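Long-range contacts in molybdopterin molybdotransferase (PDB 1UZ5), which probably catalyses magnesium-dependent insertion of molybdate into adenylyl-molybdopterin, giving Mo-molybdopterin and AMP during molybdenum cofactor biosynthesis: residues P351-G356 with F372-G377; G377-P382 with E392-T397; P181-I186 with V249-G254. All coordinates share one frame; numbering follows the deposited sequence.

Contacts 1 and 2 are successive joints of one sheet in the C-terminal domain (domain IV), whereas contact 3 lies in the probable molybdopterin-binding domain. The first two share Gly377, the second residue of the bulge in contact 1 and the first of the strand in contact 2. Their centres are about 12 Å apart, and they touch directly: Val352 CG1 meets Val379 CG2 at 3.7 Å, and Val352 also packs on Val396. Contact 3 stands apart, its centre about 24 Å from that of contact 1 and about 27 Å from that of contact 2. Its nearest atoms lie about 10 Å from contact 1, and helix 304-322 touches the side chains of both domain IV contacts.

Contact 1: P351-G356 with F372-G377; sequences PVKLEG and FIDADG
Val352 O accepts backbone N-H groups from both Asp376 and Gly377, which together face this one residue in a classic beta bulge where the chain leaves helix 368-374. The bond from Asp376 N to Val352 O is 2.8 Å long; that from Gly377 N to Val352 O is weak, at 3.4 Å. Val352 N is satisfied in turn by Gly377 O through a nearly straight bond (2.8 Å, 170° at the hydrogen). Two residues along the strand, at Leu354, the acceptor is a side chain rather than the backbone. Asp376 holds CG anti to its carbonyl carbon (chi1 -64°), which lays the carboxylate alongside the Lys353 chain and lets OD2 take the N-H of Leu354 at 2.6 Å with its anti lone pair. A water donates to Asp376 OD2 (2.7 Å) and to Leu354 O (2.9 Å), and Lys353 NZ reaches the same water weakly. Replacing Asp376 by an alanine would probably leave the Leu354 N-H without its mate and the water held less firmly. The carboxylate thus acts in place of a strand carbonyl. Lys353 NZ, 4.7 Å from Asp376 OD2, is likely to favour its negative charge although the two are not in contact.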
# COMPACT_ATOMS: atom_id res chain seq x y z
N PRO A 351 12.78 17.96 12.68
CA PRO A 351 13.00 16.51 12.57
C PRO A 351 13.04 15.95 13.98
O PRO A 351 13.66 16.53 14.87
CB PRO A 351 14.36 16.42 11.89
CG PRO A 351 14.43 17.68 11.08
CD PRO A 351 13.88 18.70 12.05
N VAL A 352 12.36 14.82 14.21
CA VAL A 352 12.36 14.22 15.53
C VAL A 352 12.59 12.72 15.48
O VAL A 352 12.41 12.08 14.44
CB VAL A 352 11.01 14.45 16.26
CG1 VAL A 352 10.70 15.94 16.31
CG2 VAL A 352 9.90 13.69 15.56
N LYS A 353 13.02 12.17 16.61
CA LYS A 353 13.25 10.75 16.74
C LYS A 353 12.17 10.23 17.69
O LYS A 353 11.95 10.81 18.75
CB LYS A 353 14.63 10.47 17.35
CG LYS A 353 14.93 8.99 17.49
CD LYS A 353 16.21 8.74 18.27
CE LYS A 353 16.51 7.26 18.34
NZ LYS A 353 15.34 6.49 18.86
N LEU A 354 11.50 9.16 17.30
CA LEU A 354 10.45 8.60 18.14
C LEU A 354 11.01 7.49 19.00
O LEU A 354 11.43 6.45 18.50
CB LEU A 354 9.31 8.07 17.27
CG LEU A 354 8.57 9.13 16.45
CD1 LEU A 354 7.49 8.47 15.62
CD2 LEU A 354 7.98 10.18 17.37
N GLU A 355 11.03 7.72 20.31
CA GLU A 355 11.52 6.74 21.26
C GLU A 355 10.37 6.26 22.13
O GLU A 355 10.41 6.35 23.35
CB GLU A 355 12.61 7.37 22.14
CG GLU A 355 13.92 7.58 21.42
CD GLU A 355 14.94 8.32 22.27
OE1 GLU A 355 15.16 7.90 23.43
OE2 GLU A 355 15.52 9.31 21.78
N GLY A 356 9.33 5.75 21.47
CA GLY A 356 8.17 5.26 22.18
C GLY A 356 7.00 6.19 21.92
O GLY A 356 6.46 6.22 20.81
N PHE A 372 20.08 12.04 9.91
CA PHE A 372 19.28 11.36 8.90
C PHE A 372 18.83 10.01 9.46
O PHE A 372 17.66 9.65 9.38
CB PHE A 372 20.15 11.15 7.66
CG PHE A 372 19.54 10.24 6.63
CD1 PHE A 372 18.55 10.69 5.77
CD2 PHE A 372 19.99 8.93 6.50
CE1 PHE A 372 18.02 9.86 4.78
CE2 PHE A 372 19.47 8.08 5.52
CZ PHE A 372 18.48 8.56 4.65
N ILE A 373 19.78 9.28 10.05
CA ILE A 373 19.49 7.98 10.63
C ILE A 373 18.45 8.06 11.75
O ILE A 373 17.55 7.24 11.81
CB ILE A 373 20.77 7.33 11.20
CG1 ILE A 373 21.75 7.02 10.07
CG2 ILE A 373 20.41 6.05 11.96
CD1 ILE A 373 21.19 6.10 8.99
N ASP A 374 18.59 9.06 12.62
CA ASP A 374 17.67 9.23 13.76
C ASP A 374 16.29 9.82 13.46
O ASP A 374 15.36 9.64 14.24
CB ASP A 374 18.33 10.10 14.84
CG ASP A 374 19.62 9.50 15.37
OD1 ASP A 374 19.74 8.25 15.39
OD2 ASP A 374 20.50 10.27 15.78
N ALA A 375 16.16 10.54 12.35
CA ALA A 375 14.89 11.17 12.01
C ALA A 375 13.77 10.20 11.63
O ALA A 375 13.80 9.59 10.56
CB ALA A 375 15.10 12.18 10.89
N ASP A 376 12.78 10.06 12.50
CA ASP A 376 11.66 9.16 12.24
C ASP A 376 10.51 9.92 11.60
O ASP A 376 9.64 9.33 10.97
CB ASP A 376 11.20 8.51 13.54
CG ASP A 376 12.25 7.61 14.14
OD1 ASP A 376 12.82 6.79 13.39
OD2 ASP A 376 12.51 7.72 15.36
N GLY A 377 10.53 11.23 11.77
CA GLY A 377 9.49 12.07 11.20
C GLY A 377 9.72 13.52 11.58
O GLY A 377 10.79 13.88 12.07
O HOH W 1 13.29 5.43 16.49

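Contact 2: G377-P382 with E392-T397; sequences GFVEIP and EEVEVT
The beta hairpin of strands 377-381 and 391-398 in domain IV is joined at its open end by Phe378 and Thr397, an antiparallel hydrogen-bonded pair. Phe378 N bonds to Thr397 O at 3.0 Å, and Thr397 N returns the bond to Phe378 O at 3.1 Å. On one face of the pair the two side chains run side by side. Phe378 sets CG between its backbone N and carbonyl carbon (chi1 62°), which brings the ring against the threonine: Thr397 CB sits over one face, 3.9 Å from the centroid of the Phe378 ring and 25° off its normal, in a CH-pi contact displaced toward the rim. Further along, the strands splay apart, their directions 135° from each other, and valines bridge the widening angle. Val379 CG2 touches Val396 CG2 at 3.5 Å and Val394 CG2 at 3.8 Å, while Val379 CG1 lies 3.8 Å from Val394 CB. Strand 347-354 flanks 377-381, and strand 331-336 flanks 391-398; both of these pair with strand 358-361, closing the strands into a barrel-like ring. The Phe378 ring packs on Thr309, Thr312 and Leu313 of helix 304-322 and meets Phe349 edge-to-face.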
# COMPACT_ATOMS: atom_id res chain seq x y z
N GLY A 377 10.53 11.23 11.77
CA GLY A 377 9.49 12.07 11.20
C GLY A 377 9.72 13.52 11.58
O GLY A 377 10.79 13.88 12.07
N PHE A 378 8.72 14.36 11.36
CA PHE A 378 8.87 15.77 11.70
C PHE A 378 7.63 16.35 12.36
O PHE A 378 6.51 15.84 12.18
CB PHE A 378 9.22 16.59 10.45
CG PHE A 378 8.17 16.56 9.38
CD1 PHE A 378 6.96 17.23 9.54
CD2 PHE A 378 8.39 15.86 8.19
CE1 PHE A 378 5.99 17.22 8.53
CE2 PHE A 378 7.43 15.83 7.19
CZ PHE A 378 6.23 16.52 7.36
N VAL A 379 7.84 17.40 13.14
CA VAL A 379 6.76 18.10 13.82
C VAL A 379 6.71 19.50 13.22
O VAL A 379 7.73 20.19 13.15
CB VAL A 379 7.04 18.21 15.33
CG1 VAL A 379 5.97 19.04 16.00
CG2 VAL A 379 7.09 16.82 15.95
N GLU A 380 5.53 19.91 12.77
CA GLU A 380 5.35 21.22 12.16
C GLU A 380 5.02 22.30 13.19
O GLU A 380 4.03 22.19 13.91
CB GLU A 380 4.24 21.15 11.10
CG GLU A 380 3.79 22.48 10.52
CD GLU A 380 2.59 22.33 9.60
OE1 GLU A 380 1.55 21.82 10.05
OE2 GLU A 380 2.70 22.73 8.42
N ILE A 381 5.86 23.33 13.25
CA ILE A 381 5.68 24.44 14.18
C ILE A 381 5.23 25.66 13.39
O ILE A 381 5.99 26.19 12.58
CB ILE A 381 6.99 24.76 14.89
CG1 ILE A 381 7.66 23.46 15.34
CG2 ILE A 381 6.72 25.67 16.08
CD1 ILE A 381 8.97 23.66 16.07
N PRO A 382 4.00 26.14 13.64
CA PRO A 382 3.35 27.29 12.99
C PRO A 382 4.22 28.51 12.71
O PRO A 382 5.15 28.82 13.47
CB PRO A 382 2.19 27.61 13.92
CG PRO A 382 1.82 26.24 14.43
CD PRO A 382 3.17 25.67 14.76
N GLU A 392 3.04 18.19 26.12
CA GLU A 392 2.00 18.92 25.39
C GLU A 392 1.53 18.23 24.11
O GLU A 392 0.73 18.80 23.37
CB GLU A 392 2.46 20.34 25.07
CG GLU A 392 3.36 20.47 23.85
CD GLU A 392 2.98 21.65 22.98
OE1 GLU A 392 1.84 21.67 22.47
OE2 GLU A 392 3.81 22.56 22.81
N GLU A 393 2.02 17.02 23.87
CA GLU A 393 1.66 16.24 22.69
C GLU A 393 1.69 17.01 21.37
O GLU A 393 1.11 18.08 21.24
CB GLU A 393 0.27 15.62 22.87
CG GLU A 393 0.17 14.64 24.02
CD GLU A 393 -1.11 13.84 23.98
OE1 GLU A 393 -2.20 14.46 23.93
OE2 GLU A 393 -1.04 12.59 24.00
N VAL A 394 2.38 16.44 20.39
CA VAL A 394 2.49 17.05 19.08
C VAL A 394 2.25 16.01 18.00
O VAL A 394 2.54 14.83 18.19
CB VAL A 394 3.88 17.66 18.86
CG1 VAL A 394 4.09 18.81 19.82
CG2 VAL A 394 4.95 16.60 19.05
N GLU A 395 1.69 16.45 16.88
CA GLU A 395 1.42 15.56 15.76
C GLU A 395 2.75 15.34 15.04
O GLU A 395 3.51 16.29 14.83
CB GLU A 395 0.40 16.20 14.82
CG GLU A 395 -0.25 15.23 13.83
CD GLU A 395 -1.15 14.21 14.51
OE1 GLU A 395 -2.06 14.63 15.26
OE2 GLU A 395 -0.96 13.00 14.28
N VAL A 396 3.02 14.10 14.67
CA VAL A 396 4.27 13.78 13.98
C VAL A 396 4.02 13.05 12.67
O VAL A 396 3.42 11.98 12.65
CB VAL A 396 5.19 12.89 14.85
CG1 VAL A 396 6.44 12.51 14.07
CG2 VAL A 396 5.57 13.63 16.12
N THR A 397 4.47 13.65 11.57
CA THR A 397 4.32 13.01 10.26
C THR A 397 5.55 12.14 10.11
O THR A 397 6.67 12.64 10.06
CB THR A 397 4.28 14.04 9.12
OG1 THR A 397 3.10 14.85 9.24
CG2 THR A 397 4.27 13.34 7.77

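Contact 3: P181-I186 with V249-G254; sequences PKVAVI and VVVISG
Val183 and Val249 lead a parallel pairing of strands 182-188 and 249-253 that continues in step through Ala184 with Val250, Val185 with Val251 and Ile186 with Ile252. The strand directions differ by 24°. Five backbone bonds tie them; Ala184 N to Val249 O and Val251 N to Ala184 O, each 2.8 Å, are the shortest. The side chain of Val183 can be followed outward from this backbone. Val183 CB stands 4.1 Å from Val249 O. There the chain branches: Val183 CG1, placed anti to the backbone N (chi1 -179°), reaches forward along the partner strand to Val251 CG2 at 3.6 Å, the two side chains crossing obliquely. Val183 CG1 also passes 3.8 Å from Val249 O. The other branch, Val183 CG2, turns back to Val249 CB at 4.3 Å, so one valine spans two alternate residues of its neighbour. On the face carrying Ala184 and Ile186, Ile186 CB lies 4.2 Å from Ile252 CG1. At the far end a water donates to Ile186 O (2.8 Å) and is also hydrogen-bonded to Ser253 OG, so this carbonyl is met by both the water and Ser253 N. Both are interior strands of a mixed sheet, with strand 222-229 beside 182-188 and strand 295-300 beside 249-253. Helix 208-219 covers the face of Val183 and Val185, and helix 233-246 covers that of Ala184, Ile186 and Ile252, together forming a three-layer alpha/beta sandwich in the probable molybdopterin-binding domain.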
# COMPACT_ATOMS: atom_id res chain seq x y z
N PRO A 181 5.56 4.87 -11.39
CA PRO A 181 5.91 6.22 -11.82
C PRO A 181 7.43 6.34 -11.76
O PRO A 181 8.04 6.05 -10.72
CB PRO A 181 5.24 7.11 -10.77
CG PRO A 181 4.13 6.26 -10.24
CD PRO A 181 4.76 4.91 -10.15
N LYS A 182 8.05 6.73 -12.86
CA LYS A 182 9.50 6.85 -12.90
C LYS A 182 9.97 8.20 -12.39
O LYS A 182 9.50 9.25 -12.84
CB LYS A 182 10.02 6.64 -14.31
CG LYS A 182 9.81 5.24 -14.86
CD LYS A 182 10.38 5.14 -16.27
CE LYS A 182 10.24 3.73 -16.81
NZ LYS A 182 10.78 3.63 -18.20
N VAL A 183 10.89 8.19 -11.44
CA VAL A 183 11.43 9.43 -10.89
C VAL A 183 12.95 9.46 -11.11
O VAL A 183 13.67 8.64 -10.55
CB VAL A 183 11.15 9.55 -9.39
CG1 VAL A 183 11.72 10.87 -8.86
CG2 VAL A 183 9.66 9.47 -9.13
N ALA A 184 13.40 10.39 -11.95
CA ALA A 184 14.83 10.53 -12.23
C ALA A 184 15.42 11.38 -11.10
O ALA A 184 14.95 12.49 -10.84
CB ALA A 184 15.03 11.22 -13.58
N VAL A 185 16.44 10.84 -10.44
CA VAL A 185 17.07 11.52 -9.32
C VAL A 185 18.49 11.99 -9.62
O VAL A 185 19.30 11.23 -10.17
CB VAL A 185 17.11 10.61 -8.08
CG1 VAL A 185 17.82 11.33 -6.93
CG2 VAL A 185 15.69 10.22 -7.68
N ILE A 186 18.78 13.23 -9.23
CA ILE A 186 20.09 13.83 -9.44
C ILE A 186 20.66 14.42 -8.14
O ILE A 186 19.93 15.03 -7.36
CB ILE A 186 20.02 14.98 -10.48
CG1 ILE A 186 19.67 14.41 -11.86
CG2 ILE A 186 21.34 15.76 -10.52
CD1 ILE A 186 19.25 15.48 -12.88
N VAL A 249 9.00 12.30 -13.53
CA VAL A 249 9.29 13.34 -12.55
C VAL A 249 10.79 13.38 -12.32
O VAL A 249 11.46 12.35 -12.36
CB VAL A 249 8.59 13.03 -11.20
CG1 VAL A 249 9.04 14.02 -10.13
CG2 VAL A 249 7.08 13.09 -11.38
N VAL A 250 11.32 14.58 -12.08
CA VAL A 250 12.75 14.73 -11.82
C VAL A 250 12.92 15.34 -10.44
O VAL A 250 12.22 16.29 -10.08
CB VAL A 250 13.43 15.65 -12.87
CG1 VAL A 250 14.91 15.85 -12.53
CG2 VAL A 250 13.31 15.03 -14.26
N VAL A 251 13.80 14.76 -9.64
CA VAL A 251 14.05 15.28 -8.30
C VAL A 251 15.54 15.53 -8.16
O VAL A 251 16.36 14.64 -8.43
CB VAL A 251 13.58 14.31 -7.20
CG1 VAL A 251 13.89 14.90 -5.83
CG2 VAL A 251 12.08 14.09 -7.30
N ILE A 252 15.88 16.74 -7.75
CA ILE A 252 17.27 17.15 -7.58
C ILE A 252 17.51 17.59 -6.15
O ILE A 252 16.69 18.30 -5.57
CB ILE A 252 17.60 18.33 -8.53
CG1 ILE A 252 17.18 17.97 -9.96
CG2 ILE A 252 19.08 18.66 -8.47
CD1 ILE A 252 17.11 19.15 -10.90
N SER A 253 18.62 17.15 -5.56
CA SER A 253 18.98 17.56 -4.21
C SER A 253 20.40 18.10 -4.26
O SER A 253 21.25 17.59 -4.98
CB SER A 253 18.91 16.39 -3.23
OG SER A 253 19.98 15.49 -3.42
N GLY A 254 20.66 19.15 -3.48
CA GLY A 254 21.99 19.73 -3.48
C GLY A 254 22.02 21.12 -2.88
O GLY A 254 23.07 21.76 -2.83
O HOH W 2 19.78 13.49 -4.98